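Local coordinates for protein putative oxidoreductase (Bacteroides fragilis NCTC 9343, PDB 3FHL) that belongs to the Gfo/Idh/MocA family and probably catalyses a redox reaction with a nicotinamide adenine dinucleotide bound to its Rossmann-fold domain, at residues A22-T27 with E269-P274; F31-I36 with E46-A51; L10-M15 with V71-N76. All coordinates share one frame; numbering follows the deposited sequence.

Interaction 1: residues A22-T27 with E269-P274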
# COMPACT_ATOMS: atom_id res chain seq x y z
N ALA C 22 5.26 34.31 9.32
CA ALA C 22 5.37 35.72 8.89
C ALA C 22 4.70 36.10 7.55
O ALA C 22 4.03 37.13 7.51
CB ALA C 22 6.82 36.20 8.94
N PRO C 23 4.84 35.28 6.48
CA PRO C 23 4.13 35.65 5.25
C PRO C 23 2.60 35.74 5.37
O PRO C 23 1.99 36.53 4.65
CB PRO C 23 4.51 34.51 4.28
CG PRO C 23 5.81 34.08 4.76
CD PRO C 23 5.67 34.08 6.24
N PHE C 24 2.01 34.96 6.28
CA PHE C 24 0.55 34.93 6.47
C PHE C 24 0.02 35.87 7.55
O PHE C 24 -1.01 36.52 7.36
CB PHE C 24 0.08 33.49 6.69
CG PHE C 24 0.33 32.60 5.51
CD1 PHE C 24 -0.48 32.70 4.38
CD2 PHE C 24 1.41 31.74 5.50
CE1 PHE C 24 -0.24 31.90 3.26
CE2 PHE C 24 1.67 30.93 4.38
CZ PHE C 24 0.84 31.03 3.26
N ILE C 25 0.72 35.95 8.68
CA ILE C 25 0.39 36.94 9.71
C ILE C 25 0.43 38.35 9.08
O ILE C 25 -0.45 39.16 9.34
CB ILE C 25 1.33 36.85 10.95
CG1 ILE C 25 1.25 35.46 11.59
CG2 ILE C 25 0.97 37.93 12.00
CD1 ILE C 25 2.46 35.08 12.38
N SER C 26 1.43 38.59 8.23
CA SER C 26 1.60 39.85 7.50
C SER C 26 0.48 40.15 6.50
O SER C 26 -0.10 41.24 6.53
CB SER C 26 2.95 39.86 6.78
OG SER C 26 3.26 41.14 6.29
N THR C 27 0.16 39.20 5.62
CA THR C 27 -0.81 39.47 4.56
C THR C 27 -2.27 39.43 5.02
O THR C 27 -3.13 40.05 4.41
CB THR C 27 -0.63 38.55 3.32
OG1 THR C 27 -0.63 37.18 3.73
CG2 THR C 27 0.68 38.87 2.61
N GLU C 269 8.11 33.79 -2.28
CA GLU C 269 6.93 34.30 -2.97
C GLU C 269 5.89 34.77 -1.96
O GLU C 269 5.69 34.14 -0.92
CB GLU C 269 6.34 33.25 -3.90
CG GLU C 269 7.32 32.84 -5.00
CD GLU C 269 6.72 31.88 -5.99
OE1 GLU C 269 5.48 31.83 -6.12
OE2 GLU C 269 7.51 31.16 -6.65
N ILE C 270 5.26 35.91 -2.26
CA ILE C 270 4.27 36.51 -1.37
C ILE C 270 2.94 35.80 -1.60
O ILE C 270 2.47 35.74 -2.73
CB ILE C 270 4.14 38.04 -1.59
CG1 ILE C 270 5.44 38.74 -1.17
CG2 ILE C 270 2.94 38.62 -0.84
CD1 ILE C 270 5.60 40.14 -1.72
N PRO C 271 2.35 35.24 -0.53
CA PRO C 271 1.12 34.47 -0.69
C PRO C 271 -0.18 35.23 -0.98
O PRO C 271 -1.24 34.60 -1.05
CB PRO C 271 1.02 33.69 0.63
CG PRO C 271 1.82 34.45 1.61
CD PRO C 271 2.86 35.24 0.85
N GLU C 272 -0.12 36.54 -1.20
CA GLU C 272 -1.36 37.33 -1.35
C GLU C 272 -2.23 37.05 -2.61
O GLU C 272 -3.46 37.21 -2.57
CB GLU C 272 -1.10 38.83 -1.19
CG GLU C 272 -2.23 39.54 -0.44
CD GLU C 272 -1.88 40.95 0.02
OE1 GLU C 272 -0.74 41.18 0.48
OE2 GLU C 272 -2.77 41.82 -0.07
N ARG C 273 -1.60 36.58 -3.69
CA ARG C 273 -2.18 36.63 -5.04
C ARG C 273 -3.38 35.69 -5.30
O ARG C 273 -3.53 34.69 -4.61
CB ARG C 273 -1.08 36.42 -6.07
CG ARG C 273 -0.36 35.12 -5.94
CD ARG C 273 0.76 35.03 -6.94
NE ARG C 273 1.19 33.65 -7.07
CZ ARG C 273 2.38 33.20 -6.72
NH1 ARG C 273 2.66 31.91 -6.88
NH2 ARG C 273 3.30 34.02 -6.24
N PRO C 274 -4.26 36.05 -6.26
CA PRO C 274 -5.43 35.26 -6.64
C PRO C 274 -5.19 33.78 -6.97
O PRO C 274 -6.04 32.95 -6.66
CB PRO C 274 -5.94 35.99 -7.90
CG PRO C 274 -5.57 37.40 -7.65
CD PRO C 274 -4.22 37.33 -7.02
O HOH W 1 -2.65 35.75 1.50
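P271 lays its ring over one face of F24. Its CG sits 4.0 Å from the centroid of the F24 ring, 25° off the ring normal, which makes a CH-pi contact. The overlap is offset toward the rim, and CB of P271 comes within 3.4 Å of CE1 of F24. F24 turns its CG anti to its own carbonyl carbon (chi1 -63°), which carries the ring end closer to the proline than the CB direction alone would suggest. CG of P271 also packs on CB of P23, 3.8 Å away. The proline ring therefore rests on two neighbouring side chains of the helix.

T27 closes the other end. Its OG1 bonds to the carbonyl O of P23 one turn back, at 2.9 Å, in the carbonyl plane and on a lone pair. This bond accompanies a weak backbone bond from T27 N to the same oxygen. CG2 of T27 meets OE1 of E272 at 3.4 Å and CG2 of I270 at 4.1 Å. One water links OG1 of T27 and the carbonyl O of P271, weakly to both.

The contact is mostly apolar packing between the two domains. It joins the end of helix 15-27, in the Rossmann-fold part, to the loop after helix 261-266. L265 of that helix touches P23, F24 and P271, while Y311 of helix 309-320 touches F24.

Interaction 2: residues F31-I36 with E46-A51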
# COMPACT_ATOMS: atom_id res chain seq x y z
N PHE C 31 -4.62 40.50 11.27
CA PHE C 31 -3.47 40.34 12.16
C PHE C 31 -2.51 41.47 11.92
O PHE C 31 -2.39 41.96 10.79
CB PHE C 31 -2.73 39.01 11.89
CG PHE C 31 -3.52 37.78 12.28
CD1 PHE C 31 -3.29 37.15 13.49
CD2 PHE C 31 -4.48 37.26 11.42
CE1 PHE C 31 -4.03 36.02 13.86
CE2 PHE C 31 -5.24 36.15 11.79
CZ PHE C 31 -5.00 35.52 13.00
N GLU C 32 -1.79 41.87 12.96
CA GLU C 32 -0.61 42.69 12.78
C GLU C 32 0.60 41.86 13.19
O GLU C 32 0.67 41.35 14.32
CB GLU C 32 -0.69 43.98 13.61
CG GLU C 32 0.56 44.86 13.46
CD GLU C 32 0.64 46.00 14.48
OE1 GLU C 32 1.58 46.83 14.35
OE2 GLU C 32 -0.20 46.08 15.40
N LEU C 33 1.55 41.71 12.27
CA LEU C 33 2.85 41.14 12.60
C LEU C 33 3.60 42.22 13.36
O LEU C 33 4.34 43.02 12.79
CB LEU C 33 3.63 40.69 11.35
CG LEU C 33 4.98 39.96 11.54
CD1 LEU C 33 4.88 38.67 12.38
CD2 LEU C 33 5.65 39.68 10.20
N TYR C 34 3.37 42.22 14.67
CA TYR C 34 3.73 43.35 15.52
C TYR C 34 5.17 43.25 16.01
O TYR C 34 5.95 44.19 15.86
CB TYR C 34 2.72 43.48 16.67
CG TYR C 34 3.07 44.55 17.68
CD1 TYR C 34 3.26 45.88 17.28
CD2 TYR C 34 3.21 44.24 19.03
CE1 TYR C 34 3.60 46.87 18.21
CE2 TYR C 34 3.54 45.22 19.97
CZ TYR C 34 3.74 46.53 19.55
OH TYR C 34 4.07 47.50 20.48
N LYS C 35 5.52 42.10 16.58
CA LYS C 35 6.85 41.92 17.14
C LYS C 35 7.50 40.60 16.75
O LYS C 35 6.87 39.55 16.81
CB LYS C 35 6.82 42.06 18.66
CG LYS C 35 7.11 43.46 19.11
CD LYS C 35 7.04 43.60 20.61
CE LYS C 35 7.32 45.03 20.97
NZ LYS C 35 6.92 45.40 22.36
N ILE C 36 8.78 40.65 16.36
CA ILE C 36 9.53 39.45 16.01
C ILE C 36 10.77 39.33 16.90
O ILE C 36 11.59 40.25 16.97
CB ILE C 36 9.94 39.44 14.50
CG1 ILE C 36 8.70 39.51 13.60
CG2 ILE C 36 10.77 38.21 14.17
CD1 ILE C 36 9.00 39.87 12.15
N GLU C 46 14.15 43.64 6.14
CA GLU C 46 14.05 43.74 4.68
C GLU C 46 12.62 43.54 4.17
O GLU C 46 12.15 44.29 3.32
CB GLU C 46 15.00 42.73 4.02
CG GLU C 46 15.30 42.98 2.52
CD GLU C 46 16.49 43.92 2.27
OE1 GLU C 46 17.27 44.21 3.21
OE2 GLU C 46 16.66 44.35 1.11
N ARG C 47 11.91 42.55 4.71
CA ARG C 47 10.58 42.23 4.21
C ARG C 47 9.44 42.70 5.12
O ARG C 47 8.31 42.91 4.67
CB ARG C 47 10.45 40.73 3.94
CG ARG C 47 9.45 40.43 2.84
CD ARG C 47 9.24 38.95 2.71
NE ARG C 47 7.81 38.64 2.62
CZ ARG C 47 7.32 37.42 2.45
NH1 ARG C 47 8.15 36.39 2.34
NH2 ARG C 47 6.01 37.23 2.40
N TYR C 48 9.73 42.86 6.40
CA TYR C 48 8.71 43.30 7.35
C TYR C 48 9.20 44.53 8.11
O TYR C 48 9.42 44.46 9.31
CB TYR C 48 8.37 42.16 8.32
CG TYR C 48 8.05 40.87 7.61
CD1 TYR C 48 6.86 40.72 6.90
CD2 TYR C 48 8.95 39.79 7.64
CE1 TYR C 48 6.56 39.54 6.23
CE2 TYR C 48 8.65 38.59 6.96
CZ TYR C 48 7.45 38.49 6.26
OH TYR C 48 7.12 37.33 5.60
N PRO C 49 9.34 45.68 7.41
CA PRO C 49 10.00 46.82 8.05
C PRO C 49 9.14 47.53 9.12
O PRO C 49 9.66 48.37 9.85
CB PRO C 49 10.28 47.77 6.88
CG PRO C 49 9.21 47.48 5.90
CD PRO C 49 8.88 46.02 6.04
N GLN C 50 7.86 47.16 9.20
CA GLN C 50 6.92 47.76 10.15
C GLN C 50 6.78 46.93 11.42
O GLN C 50 6.12 47.35 12.38
CB GLN C 50 5.54 47.94 9.50
CG GLN C 50 5.42 49.11 8.53
CD GLN C 50 4.08 49.15 7.83
OE1 GLN C 50 3.80 48.35 6.94
NE2 GLN C 50 3.23 50.09 8.23
N ALA C 51 7.40 45.75 11.43
CA ALA C 51 7.45 44.90 12.62
C ALA C 51 8.52 45.44 13.56
O ALA C 51 9.46 46.11 13.12
CB ALA C 51 7.77 43.46 12.24
O HOH W 2 5.70 46.85 15.09
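The second strand of the Rossmann sheet, 31-37, is packed here against the loop that returns the chain to edge strand 52-54. L33 and Y48 meet through their side chains. CD2 of L33 stands over one face of the Y48 ring, 3.9 Å from its centroid and 21° off the normal, as a CH-pi contact. The methyl is shifted toward the CG and CD1 side of the ring, with CD1 of Y48 at 3.7 Å. L33 has CG anti to its backbone N (chi1 -175°), and this sends the isobutyl group out to the tyrosine. CB of R47 lies over the opposite face of the same ring, near its rim. The tyrosine is thus sandwiched between a leucine methyl and the arginine's own aliphatic start. The guanidinium of R47 also folds back, and OH of Y48 lies over its centre, 3.1 Å above the guanidinium plane.

A51 packs beside this pair. Its CB reaches the carbonyl O of L33 at 3.5 Å and CD1 of I36 at 3.8 Å. A type I beta turn from Y48 to A51, closed by A51 N to Y48 O, brings both residues to the strand. The strand is bent here, with L33 at the centre of an inverse gamma turn. A water donates to the carbonyl O of Y34 and to that of Q50, 2.8 Å each, and so ties the two backbones together.

Beyond this, Y34 pairs by backbone with S52 on one side and T8 of strand 6-10 on the other. Y48 also lies against A22, P23 and S26 of helix 15-27.

Interaction 3: residues L10-M15 with V71-N76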
# COMPACT_ATOMS: atom_id res chain seq x y z
N LEU C 10 5.92 36.93 17.08
CA LEU C 10 6.51 35.73 16.48
C LEU C 10 7.80 35.39 17.23
O LEU C 10 8.71 36.21 17.30
CB LEU C 10 6.76 35.96 14.98
CG LEU C 10 7.27 34.79 14.11
CD1 LEU C 10 6.37 33.57 14.20
CD2 LEU C 10 7.46 35.24 12.65
N ALA C 11 7.87 34.17 17.78
CA ALA C 11 8.96 33.78 18.69
C ALA C 11 10.31 33.53 18.01
O ALA C 11 11.33 33.55 18.69
CB ALA C 11 8.55 32.57 19.52
N ALA C 12 10.32 33.32 16.70
CA ALA C 12 11.58 33.09 15.97
C ALA C 12 11.49 33.46 14.49
O ALA C 12 10.44 33.31 13.85
CB ALA C 12 12.06 31.63 16.13
N PHE C 13 12.60 33.95 13.93
CA PHE C 13 12.66 34.21 12.50
C PHE C 13 13.64 33.26 11.80
O PHE C 13 14.39 33.66 10.90
CB PHE C 13 12.99 35.68 12.23
CG PHE C 13 12.51 36.19 10.89
CD1 PHE C 13 11.14 36.28 10.61
CD2 PHE C 13 13.42 36.61 9.93
CE1 PHE C 13 10.70 36.77 9.38
CE2 PHE C 13 12.99 37.09 8.69
CZ PHE C 13 11.62 37.18 8.42
N GLY C 14 13.61 31.98 12.21
CA GLY C 14 14.31 30.92 11.48
C GLY C 14 13.47 30.51 10.28
O GLY C 14 12.58 31.27 9.87
N MET C 15 13.74 29.33 9.72
CA MET C 15 13.03 28.87 8.52
C MET C 15 11.51 28.89 8.70
O MET C 15 10.80 29.47 7.88
CB MET C 15 13.49 27.47 8.07
CG MET C 15 12.75 26.91 6.81
SD MET C 15 11.07 26.20 7.03
CE MET C 15 11.32 25.00 8.34
N VAL C 71 4.67 30.33 19.01
CA VAL C 71 5.86 29.65 19.56
C VAL C 71 6.47 28.73 18.49
O VAL C 71 5.99 27.61 18.25
CB VAL C 71 5.51 28.92 20.90
CG1 VAL C 71 6.70 28.13 21.48
CG2 VAL C 71 5.01 29.92 21.94
N ASN C 72 7.52 29.22 17.83
CA ASN C 72 8.18 28.47 16.76
C ASN C 72 9.70 28.44 16.95
O ASN C 72 10.47 28.46 15.99
CB ASN C 72 7.79 29.05 15.40
CG ASN C 72 8.29 30.46 15.20
OD1 ASN C 72 8.33 31.25 16.14
ND2 ASN C 72 8.70 30.78 13.99
N THR C 73 10.10 28.40 18.22
CA THR C 73 11.49 28.37 18.65
C THR C 73 12.04 26.92 18.61
O THR C 73 11.27 26.01 18.27
CB THR C 73 11.59 28.95 20.08
OG1 THR C 73 10.51 28.44 20.88
CG2 THR C 73 11.52 30.45 20.06
N PRO C 74 13.35 26.69 18.92
CA PRO C 74 13.85 25.30 18.98
C PRO C 74 13.08 24.40 19.93
O PRO C 74 12.57 24.86 20.96
CB PRO C 74 15.29 25.47 19.48
CG PRO C 74 15.68 26.82 19.00
CD PRO C 74 14.44 27.65 19.19
N ASP C 75 13.01 23.12 19.57
CA ASP C 75 12.09 22.13 20.16
C ASP C 75 12.05 22.03 21.69
O ASP C 75 10.97 21.81 22.26
CB ASP C 75 12.37 20.73 19.58
CG ASP C 75 12.38 20.69 18.05
OD1 ASP C 75 12.15 21.74 17.39
OD2 ASP C 75 12.62 19.60 17.49
N ASN C 76 13.21 22.19 22.33
CA ASN C 76 13.32 22.03 23.79
C ASN C 76 12.63 23.13 24.61
O ASN C 76 12.29 22.91 25.78
CB ASN C 76 14.79 21.91 24.21
CG ASN C 76 15.28 20.47 24.19
OD1 ASN C 76 16.32 20.16 23.60
ND2 ASN C 76 14.54 19.58 24.85
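ND2 of N72 is gripped by two partners at the first loop of the Rossmann fold: the carbonyl O of A12, at 3.1 Å, and OG of S16 early in helix 15-27. The bond from ND2 to A12 has an N-H...O angle of 157°. The donor stands above the carbonyl plane, 36° out of it. On the other branch, OD1 of N72 lies 2.9 Å from N of A12. The amide gets there because CG of N72 sits between the backbone N and the carbonyl carbon (chi1 65°).

The two segments are the loops that leave the C-terminal ends of neighbouring parallel strands, 6-10 and 68-71. Rossmann domains of this family usually bind their dinucleotide at this end of the sheet. G14, at the N-cap of helix 15-27, belongs to the glycine-bearing first loop and is consistent with that role. A backbone bond between A11 and V70 continues the sheet pairing up to the contact.

CD1 of L10 packs against the amide, crossing N72 at about a right angle, 3.6 Å from OD1 of N72. OG1 of T73 is hydrogen-bonded to OG1 of T77, just before helix 78-87. The methyl CG2 of T73 instead rests on A11, 3.7 Å from CB and 3.4 Å from the carbonyl O.

Overall arrangement
Helix 15-27 connects the three contacts. Interaction 3 sits at its start, and interaction 1 at its end, where it meets the C-terminal domain. Interaction 2 flanks it through strand 31-37, the next element in the chain. Interactions 1 and 2 have centres about 12 Å apart, and OH of Y48 comes within 3.2 Å of N of P23. Interactions 2 and 3 are about 16 Å apart by centre. They share the sheet, with L10 N probably bonded to K35 O at 2.8 Å, and CZ of F13 packs on CE2 of Y48 at 3.6 Å. Interaction 3 lies at the end of the sheet where Rossmann domains usually bind their dinucleotide, so it is probably close to the cofactor site.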